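Local coordinates for aminotransferase class-III (Sphaerobacter thermophilus DSM 20745, PDB 6K8H), which is a class-III aminotransferase of the omega-transaminase group, built on the fold shared by pyridoxal-phosphate-dependent aminotransferases, at residues F67-T72 against F418-T423; I105-L110 against A327-M332; E256-R261 against M280-G285. One frame throughout, in Å; residues are numbered along the deposited sequence.

Contact 1 of 3, residues F67-T72 against F418-T423; sequences FVNNYT and FGCLST
The ring of Phe67 takes Leu421 at its edge, near the ring plane, with Leu421 CD2 3.9 Å from Phe67 CE2; the two side chains run alongside each other. Cys420 O comes in obliquely, and outside this pair of segments the ring of Phe433 meets that of Phe67. The second aromatic, Phe418, lies across Thr72 at about a right angle, so that Thr72 CG2 stands 3.8 Å from Phe418 CZ, oblique to the ring. On one face of Tyr71 rests Val68 CG1, offset toward the rim. Cys420 N gives a fairly straight hydrogen bond (155°) to Phe67 O, 2.9 Å away. With chi1 at 61°, SG sits between the backbone N and the carbonyl carbon, bringing Cys420 SG within 3.2 Å of Val68 O and 3.8 Å of Thr72 CG2; a small, weakly polar thiol suits a site bordered by carbonyl oxygen and methyl. Residues 69-72 have positive phi values, a left-handed helical turn that Thr72 N closes on Val68 O. The contact thus joins the turn following strand 63-66 to edge strand 418-420 of a three-stranded antiparallel sheet, as in the small domain of fold type I aminotransferases.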
loop_
_atom_site.group_PDB
_atom_site.type_symbol
_atom_site.label_atom_id
_atom_site.label_comp_id
_atom_site.label_asym_id
_atom_site.label_seq_id
_atom_site.Cartn_x
_atom_site.Cartn_y
_atom_site.Cartn_z
ATOM N N PHE B 67 -21.737 -0.996 11.961
ATOM C CA PHE B 67 -21.461 0.435 12.010
ATOM C C PHE B 67 -19.964 0.737 11.980
ATOM O O PHE B 67 -19.550 1.836 12.365
ATOM C CB PHE B 67 -22.096 1.065 13.243
ATOM C CG PHE B 67 -23.589 1.129 13.178
ATOM C CD1 PHE B 67 -24.353 0.014 13.476
ATOM C CD2 PHE B 67 -24.229 2.300 12.817
ATOM C CE1 PHE B 67 -25.752 0.070 13.428
ATOM C CE2 PHE B 67 -25.613 2.371 12.758
ATOM C CZ PHE B 67 -26.373 1.255 13.058
ATOM N N VAL B 68 -19.145 -0.215 11.546
ATOM C CA VAL B 68 -17.714 0.003 11.354
ATOM C C VAL B 68 -17.366 0.049 9.876
ATOM O O VAL B 68 -16.658 0.950 9.430
ATOM C CB VAL B 68 -16.878 -1.073 12.082
ATOM C CG1 VAL B 68 -15.382 -0.761 11.966
ATOM C CG2 VAL B 68 -17.309 -1.199 13.534
ATOM N N ASN B 69 -17.853 -0.929 9.104
ATOM C CA ASN B 69 -17.709 -0.951 7.648
ATOM C C ASN B 69 -16.253 -0.785 7.227
ATOM O O ASN B 69 -15.900 0.086 6.424
ATOM C CB ASN B 69 -18.598 0.110 7.012
ATOM C CG ASN B 69 -20.043 -0.065 7.398
ATOM O OD1 ASN B 69 -20.594 0.716 8.187
ATOM N ND2 ASN B 69 -20.669 -1.106 6.862
ATOM N N ASN B 70 -15.406 -1.644 7.791
ATOM C CA ASN B 70 -13.963 -1.617 7.555
ATOM C C ASN B 70 -13.410 -0.208 7.763
ATOM O O ASN B 70 -12.703 0.352 6.921
ATOM C CB ASN B 70 -13.611 -2.151 6.170
ATOM C CG ASN B 70 -12.221 -2.742 6.135
ATOM O OD1 ASN B 70 -11.746 -3.231 7.154
ATOM N ND2 ASN B 70 -11.559 -2.687 4.983
ATOM N N TYR B 71 -13.767 0.370 8.911
ATOM C CA TYR B 71 -13.326 1.700 9.316
ATOM C C TYR B 71 -13.671 2.750 8.259
ATOM O O TYR B 71 -12.836 3.552 7.845
ATOM C CB TYR B 71 -11.838 1.685 9.681
ATOM C CG TYR B 71 -11.689 1.074 11.067
ATOM C CD1 TYR B 71 -11.611 -0.304 11.239
ATOM C CD2 TYR B 71 -11.740 1.870 12.201
ATOM C CE1 TYR B 71 -11.533 -0.868 12.515
ATOM C CE2 TYR B 71 -11.650 1.324 13.473
ATOM C CZ TYR B 71 -11.555 -0.043 13.628
ATOM O OH TYR B 71 -11.476 -0.577 14.899
ATOM N N THR B 72 -14.946 2.745 7.855
ATOM C CA THR B 72 -15.649 3.694 6.973
ATOM C C THR B 72 -15.368 3.469 5.489
ATOM O O THR B 72 -15.866 4.263 4.670
ATOM C CB THR B 72 -15.377 5.184 7.291
ATOM O OG1 THR B 72 -14.078 5.579 6.823
ATOM C CG2 THR B 72 -15.496 5.473 8.784
ATOM N N PHE B 418 -16.879 5.039 17.915
ATOM C CA PHE B 418 -16.818 5.805 16.653
ATOM C C PHE B 418 -17.539 4.910 15.641
ATOM O O PHE B 418 -17.237 3.721 15.587
ATOM C CB PHE B 418 -15.379 6.028 16.198
ATOM C CG PHE B 418 -15.274 6.448 14.756
ATOM C CD1 PHE B 418 -15.727 7.690 14.350
ATOM C CD2 PHE B 418 -14.745 5.594 13.802
ATOM C CE1 PHE B 418 -15.630 8.079 13.025
ATOM C CE2 PHE B 418 -14.654 5.984 12.477
ATOM C CZ PHE B 418 -15.099 7.225 12.091
ATOM N N GLY B 419 -18.472 5.468 14.882
ATOM C CA GLY B 419 -19.224 4.660 13.946
ATOM C C GLY B 419 -19.586 5.418 12.686
ATOM O O GLY B 419 -19.431 6.642 12.588
ATOM N N CYS B 420 -20.045 4.656 11.699
ATOM C CA CYS B 420 -20.398 5.203 10.395
ATOM C C CYS B 420 -21.631 4.484 9.858
ATOM O O CYS B 420 -21.853 3.295 10.108
ATOM C CB CYS B 420 -19.233 5.134 9.399
ATOM S SG CYS B 420 -18.660 3.456 9.038
ATOM N N LEU B 421 -22.436 5.222 9.111
ATOM C CA LEU B 421 -23.555 4.610 8.409
ATOM C C LEU B 421 -23.145 4.072 7.034
ATOM O O LEU B 421 -22.132 4.459 6.453
ATOM C CB LEU B 421 -24.693 5.617 8.240
ATOM C CG LEU B 421 -25.079 6.477 9.433
ATOM C CD1 LEU B 421 -26.133 7.502 9.015
ATOM C CD2 LEU B 421 -25.615 5.592 10.545
ATOM N N SER B 422 -23.963 3.157 6.522
ATOM C CA SER B 422 -23.849 2.663 5.159
ATOM C C SER B 422 -25.171 2.882 4.420
ATOM O O SER B 422 -26.243 2.986 5.032
ATOM C CB SER B 422 -23.452 1.184 5.154
ATOM O OG SER B 422 -24.464 0.384 5.755
ATOM N N THR B 423 -25.082 2.958 3.090
ATOM C CA THR B 423 -26.264 3.255 2.289
ATOM C C THR B 423 -27.382 2.208 2.381
ATOM O O THR B 423 -28.542 2.590 2.149
ATOM C CB THR B 423 -25.882 3.459 0.811
ATOM O OG1 THR B 423 -25.216 2.295 0.317
ATOM C CG2 THR B 423 -24.994 4.694 0.630
#

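Contact 2 of 3, residues I105-L110 against A327-M332; sequences IALAEL and AGLTAM
Leu107 reaches over Gly328 in the facing helix, its CD1 lying 4.0 Å from Gly328 C and 3.9 Å from Leu329 N. This is the tight part of the contact: Gly328 has no side chain, and the leucine methyls occupy the place beside its backbone. With CG opposite the backbone N (chi1 -170°), the Leu107 branch swings toward the other helix. Further along, Leu110 lies obliquely against Met332 and Leu329: its CD2 packs 3.7 Å from Met332 CB, while Leu110 CD1 lies 4.0 Å from Leu329 CD1. Branched aliphatic side chains suit an interface of methyls laid on other side chains and on helix backbone. Segments 105-110 and 327-332, in helices 102-114 and 322-334 of the large domain of the aminotransferase fold, run in the same general direction, their axes 9.4 Å apart at closest and inclined at 32°. Leu107 also rests on Phe123 of strand 120-124, an outer strand of the central sheet. The solvent side is the flank where Ala106 and Leu329, both partly exposed, meet, Ala106 CB 3.9 Å from Leu329 CD2. Ala106, with only a methyl, lets Leu329 CD1 come within 3.8 Å of Ala106 O. Glu109, away from the interface, forms a salt bridge to Arg25 of the second subunit.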
loop_
_atom_site.group_PDB
_atom_site.type_symbol
_atom_site.label_atom_id
_atom_site.label_comp_id
_atom_site.label_asym_id
_atom_site.label_seq_id
_atom_site.Cartn_x
_atom_site.Cartn_y
_atom_site.Cartn_z
ATOM N N ILE B 105 -8.483 6.909 -15.914
ATOM C CA ILE B 105 -8.942 8.215 -16.379
ATOM C C ILE B 105 -10.352 8.484 -15.891
ATOM O O ILE B 105 -10.675 9.602 -15.484
ATOM C CB ILE B 105 -8.866 8.312 -17.912
ATOM C CG1 ILE B 105 -7.450 7.987 -18.386
ATOM C CG2 ILE B 105 -9.299 9.720 -18.357
ATOM C CD1 ILE B 105 -7.306 7.930 -19.893
ATOM N N ALA B 106 -11.225 7.475 -15.960
ATOM C CA ALA B 106 -12.619 7.675 -15.570
ATOM C C ALA B 106 -12.731 8.059 -14.096
ATOM O O ALA B 106 -13.431 9.024 -13.735
ATOM C CB ALA B 106 -13.418 6.404 -15.860
ATOM N N LEU B 107 -12.015 7.330 -13.223
ATOM C CA LEU B 107 -12.088 7.665 -11.799
ATOM C C LEU B 107 -11.443 9.020 -11.504
ATOM O O LEU B 107 -11.955 9.789 -10.674
ATOM C CB LEU B 107 -11.453 6.569 -10.940
ATOM C CG LEU B 107 -11.712 6.750 -9.438
ATOM C CD1 LEU B 107 -13.193 7.030 -9.150
ATOM C CD2 LEU B 107 -11.246 5.534 -8.612
ATOM N N ALA B 108 -10.311 9.326 -12.151
ATOM C CA ALA B 108 -9.698 10.636 -11.962
ATOM C C ALA B 108 -10.630 11.760 -12.415
ATOM O O ALA B 108 -10.713 12.812 -11.762
ATOM C CB ALA B 108 -8.358 10.688 -12.699
ATOM N N GLU B 109 -11.340 11.560 -13.533
ATOM C CA GLU B 109 -12.304 12.554 -13.995
ATOM C C GLU B 109 -13.399 12.786 -12.953
ATOM O O GLU B 109 -13.748 13.935 -12.651
ATOM C CB GLU B 109 -12.884 12.119 -15.345
ATOM C CG GLU B 109 -12.012 12.559 -16.537
ATOM C CD GLU B 109 -12.342 11.845 -17.851
ATOM O OE1 GLU B 109 -13.171 10.910 -17.847
ATOM O OE2 GLU B 109 -11.752 12.219 -18.888
ATOM N N LEU B 110 -13.928 11.710 -12.357
ATOM C CA LEU B 110 -14.951 11.899 -11.326
ATOM C C LEU B 110 -14.404 12.665 -10.117
ATOM O O LEU B 110 -15.023 13.633 -9.644
ATOM C CB LEU B 110 -15.525 10.547 -10.892
ATOM C CG LEU B 110 -16.660 10.597 -9.853
ATOM C CD1 LEU B 110 -17.637 9.425 -10.050
ATOM C CD2 LEU B 110 -16.120 10.606 -8.418
ATOM N N ALA B 327 -14.469 -0.572 -9.386
ATOM C CA ALA B 327 -15.244 -0.614 -8.151
ATOM C C ALA B 327 -15.366 0.776 -7.528
ATOM O O ALA B 327 -16.435 1.152 -7.025
ATOM C CB ALA B 327 -14.610 -1.597 -7.170
ATOM N N GLY B 328 -14.287 1.561 -7.571
ATOM C CA GLY B 328 -14.344 2.921 -7.069
ATOM C C GLY B 328 -15.253 3.813 -7.893
ATOM O O GLY B 328 -16.015 4.611 -7.343
ATOM N N LEU B 329 -15.183 3.702 -9.223
ATOM C CA LEU B 329 -16.082 4.476 -10.078
ATOM C C LEU B 329 -17.541 4.178 -9.752
ATOM O O LEU B 329 -18.361 5.098 -9.625
ATOM C CB LEU B 329 -15.793 4.190 -11.557
ATOM C CG LEU B 329 -16.508 5.185 -12.484
ATOM C CD1 LEU B 329 -15.964 6.594 -12.256
ATOM C CD2 LEU B 329 -16.398 4.792 -13.949
ATOM N N THR B 330 -17.884 2.896 -9.606
ATOM C CA THR B 330 -19.264 2.530 -9.276
ATOM C C THR B 330 -19.664 3.052 -7.900
ATOM O O THR B 330 -20.731 3.668 -7.739
ATOM C CB THR B 330 -19.425 1.010 -9.350
ATOM O OG1 THR B 330 -18.923 0.550 -10.611
ATOM C CG2 THR B 330 -20.884 0.591 -9.205
ATOM N N ALA B 331 -18.811 2.826 -6.891
ATOM C CA ALA B 331 -19.121 3.281 -5.534
ATOM C C ALA B 331 -19.367 4.782 -5.498
ATOM O O ALA B 331 -20.343 5.255 -4.899
ATOM C CB ALA B 331 -17.982 2.913 -4.580
ATOM N N MET B 332 -18.497 5.551 -6.153
ATOM C CA MET B 332 -18.642 6.997 -6.123
ATOM C C MET B 332 -19.848 7.447 -6.934
ATOM O O MET B 332 -20.566 8.357 -6.513
ATOM C CB MET B 332 -17.361 7.661 -6.628
ATOM C CG MET B 332 -16.145 7.413 -5.753
ATOM S SD MET B 332 -16.398 7.844 -4.013
ATOM C CE MET B 332 -16.449 9.634 -4.124
#

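Contact 3 of 3, residues E256-R261 against M280-G285; sequences EVISLR and MGKIIG. With PLR ((5-hydroxy-4,6-dimethylpyridin-3-yl)methyl dihydrogen phosphate), chain D.
The ligand pocket at the C-terminal ends of neighbouring parallel strands 251-255 and 277-281 holds this contact, with Lys282 and Val257 at its centre. Lys282 NZ is covalently bonded to C4A of the bound (5-hydroxy-4,6-dimethylpyridin-3-yl)methyl dihydrogen phosphate, the modelled distance being 1.9 Å. Its long aliphatic chain stays extended until chi4 (83°), where the bend turns NZ to the ligand. On the way it crosses the Val257 side chain at about a right angle, Val257 CG1 lying 3.6 Å from Lys282 NZ. The lower part of the lysine also lies on the backbone, Lys282 CB 3.5 Å from Val257 O. The beta-branched valine offers a stiff, apolar surface to the ligand, Val257 CB lying 3.5 Å from its N1. Ile258 comes at the lysine obliquely, and its CG1 approaches ligand O3 to 3.2 Å. Gly281, without a side chain, fits close beside Val257 CG1.

Behind the pocket the backbones are joined through water. One water lies between Val257 O and Ile283 N, accepting from the latter; another lies between Glu256 O and Gly281 N. Leu260 then closes the hydrophobic side, its CD2 3.6 Å from Ile284 CG2 and 4.0 Å from Met280 SD. Ile283 CD1 rests on Arg261 CB, while the guanidinium of Arg261 is bound by Ser372 and by backbone oxygens of Thr72 and Leu421. Ser259 OG and Met267 N both bond Glu256 OE1. A lysine-bearing loop just after a strand, packed directly on a loop from the adjacent strand, the two together bordering the ligand, is characteristic of fold type I pyridoxal-phosphate enzymes.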
loop_
_atom_site.group_PDB
_atom_site.type_symbol
_atom_site.label_atom_id
_atom_site.label_comp_id
_atom_site.label_asym_id
_atom_site.label_seq_id
_atom_site.Cartn_x
_atom_site.Cartn_y
_atom_site.Cartn_z
ATOM N N GLU B 256 -7.868 13.291 3.959
ATOM C CA GLU B 256 -9.287 12.966 3.887
ATOM C C GLU B 256 -9.521 11.483 3.624
ATOM O O GLU B 256 -10.534 11.112 3.027
ATOM C CB GLU B 256 -9.990 13.815 2.824
ATOM C CG GLU B 256 -9.920 15.323 3.095
ATOM C CD GLU B 256 -11.263 16.040 2.880
ATOM O OE1 GLU B 256 -12.323 15.499 3.287
ATOM O OE2 GLU B 256 -11.247 17.150 2.311
ATOM N N VAL B 257 -8.593 10.621 4.052
ATOM C CA VAL B 257 -8.770 9.189 3.813
ATOM C C VAL B 257 -10.089 8.712 4.417
ATOM O O VAL B 257 -10.795 7.889 3.821
ATOM C CB VAL B 257 -7.559 8.399 4.349
ATOM C CG1 VAL B 257 -7.828 6.897 4.307
ATOM C CG2 VAL B 257 -6.316 8.721 3.517
ATOM N N ILE B 258 -10.472 9.263 5.569
ATOM C CA ILE B 258 -11.806 9.057 6.119
ATOM C C ILE B 258 -12.756 10.206 5.775
ATOM O O ILE B 258 -13.908 9.963 5.416
ATOM C CB ILE B 258 -11.752 8.840 7.649
ATOM C CG1 ILE B 258 -11.296 7.409 7.976
ATOM C CG2 ILE B 258 -13.133 9.104 8.282
ATOM C CD1 ILE B 258 -11.387 7.058 9.467
ATOM N N SER B 259 -12.316 11.463 5.918
ATOM C CA SER B 259 -13.262 12.586 5.914
ATOM C C SER B 259 -13.849 12.892 4.537
ATOM O O SER B 259 -14.797 13.688 4.458
ATOM C CB SER B 259 -12.638 13.840 6.536
ATOM O OG SER B 259 -11.705 14.441 5.661
ATOM N N LEU B 260 -13.290 12.342 3.452
ATOM C CA LEU B 260 -13.791 12.683 2.120
ATOM C C LEU B 260 -15.267 12.338 1.972
ATOM O O LEU B 260 -15.967 12.950 1.159
ATOM C CB LEU B 260 -12.983 11.962 1.036
ATOM C CG LEU B 260 -13.084 12.502 -0.397
ATOM C CD1 LEU B 260 -12.209 13.732 -0.602
ATOM C CD2 LEU B 260 -12.720 11.413 -1.419
ATOM N N ARG B 261 -15.749 11.413 2.795
ATOM C CA ARG B 261 -17.159 10.958 2.701
ATOM C C ARG B 261 -18.106 11.975 3.354
ATOM O O ARG B 261 -19.296 11.702 3.352
ATOM C CB ARG B 261 -17.332 9.590 3.365
ATOM C CG ARG B 261 -17.307 9.636 4.882
ATOM C CD ARG B 261 -18.313 8.687 5.503
ATOM N NE ARG B 261 -18.008 7.286 5.268
ATOM C CZ ARG B 261 -18.847 6.290 5.504
ATOM N NH1 ARG B 261 -18.476 5.047 5.257
ATOM N NH2 ARG B 261 -20.054 6.537 5.970
ATOM N N MET B 280 -6.351 10.551 0.027
ATOM C CA MET B 280 -7.652 9.897 0.031
ATOM C C MET B 280 -7.438 8.395 -0.017
ATOM O O MET B 280 -6.352 7.910 -0.347
ATOM C CB MET B 280 -8.505 10.334 -1.175
ATOM C CG MET B 280 -8.696 11.836 -1.296
ATOM S SD MET B 280 -9.151 12.353 -2.970
ATOM C CE MET B 280 -7.522 12.593 -3.703
ATOM N N GLY B 281 -8.502 7.662 0.270
ATOM C CA GLY B 281 -8.494 6.211 0.224
ATOM C C GLY B 281 -9.856 5.699 0.634
ATOM O O GLY B 281 -10.851 6.404 0.449
ATOM N N LYS B 282 -9.910 4.480 1.184
ATOM C CA LYS B 282 -11.136 3.889 1.724
ATOM C C LYS B 282 -12.301 3.909 0.723
ATOM O O LYS B 282 -12.334 3.070 -0.197
ATOM C CB LYS B 282 -11.478 4.585 3.050
ATOM C CG LYS B 282 -10.417 4.307 4.144
ATOM C CD LYS B 282 -10.854 4.720 5.551
ATOM C CE LYS B 282 -10.054 3.984 6.661
ATOM N NZ LYS B 282 -8.723 4.606 6.981
ATOM N N ILE B 283 -13.254 4.825 0.870
ATOM C CA ILE B 283 -14.489 4.711 0.035
ATOM C C ILE B 283 -14.171 4.734 -1.464
ATOM O O ILE B 283 -14.875 4.066 -2.213
ATOM C CB ILE B 283 -15.520 5.801 0.391
ATOM C CG1 ILE B 283 -15.081 7.181 -0.102
ATOM C CG2 ILE B 283 -15.843 5.790 1.876
ATOM C CD1 ILE B 283 -16.189 8.192 -0.137
ATOM N N ILE B 284 -13.096 5.408 -1.859
ATOM C CA ILE B 284 -12.910 5.686 -3.276
ATOM C C ILE B 284 -12.508 4.422 -4.019
ATOM O O ILE B 284 -12.340 4.454 -5.241
ATOM C CB ILE B 284 -11.875 6.809 -3.510
ATOM C CG1 ILE B 284 -10.501 6.423 -2.957
ATOM C CG2 ILE B 284 -12.324 8.102 -2.894
ATOM C CD1 ILE B 284 -9.355 7.216 -3.585
ATOM N N GLY B 285 -12.342 3.305 -3.306
ATOM C CA GLY B 285 -12.019 2.057 -3.978
ATOM C C GLY B 285 -13.124 1.034 -4.054
ATOM O O GLY B 285 -12.865 -0.101 -4.507
HETATM N N1 PLR D . -5.394 8.531 7.136
HETATM C C2 PLR D . -6.502 8.404 7.857
HETATM C C2A PLR D . -7.168 9.631 8.390
HETATM C C3 PLR D . -7.049 7.136 8.094
HETATM O O3 PLR D . -8.181 7.046 8.821
HETATM C C4 PLR D . -6.409 5.994 7.572
HETATM C C4A PLR D . -6.975 4.664 7.807
HETATM C C5 PLR D . -5.249 6.164 6.810
HETATM C C6 PLR D . -4.779 7.438 6.641
HETATM C C5A PLR D . -4.498 4.989 6.242
HETATM O O4P PLR D . -5.175 4.289 5.155
HETATM P P PLR D . -4.852 2.734 4.899
HETATM O O1P PLR D . -3.366 2.660 4.758
HETATM O O2P PLR D . -5.338 2.007 6.100
HETATM O O3P PLR D . -5.584 2.344 3.656
HETATM O O HOH W 1 -10.837 9.252 0.974
HETATM O O HOH W 2 -13.354 7.453 2.406
#

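In the fold
From the N terminus the chain first lays down residues 67-72, then 105-110, then both halves of contact 3, which closes a short loop of 18 residues around helix 266-271. Residues 327-332 then close contact 2 around it, and 418-423 close contact 1 around everything, so the three loops are nested and none crosses. Contact 1 brings the N-terminal part to the C-terminal sheet, contact 2 pairs two helices beside the central sheet, and contact 3 joins two of that sheet's strand ends. Contact 3 touches both others, through Arg261 to contact 1 and Ile283 to contact 2. Contacts 1 and 2 do not touch, their nearest atoms being about 7 Å apart, and all three have residues within reach of the second subunit.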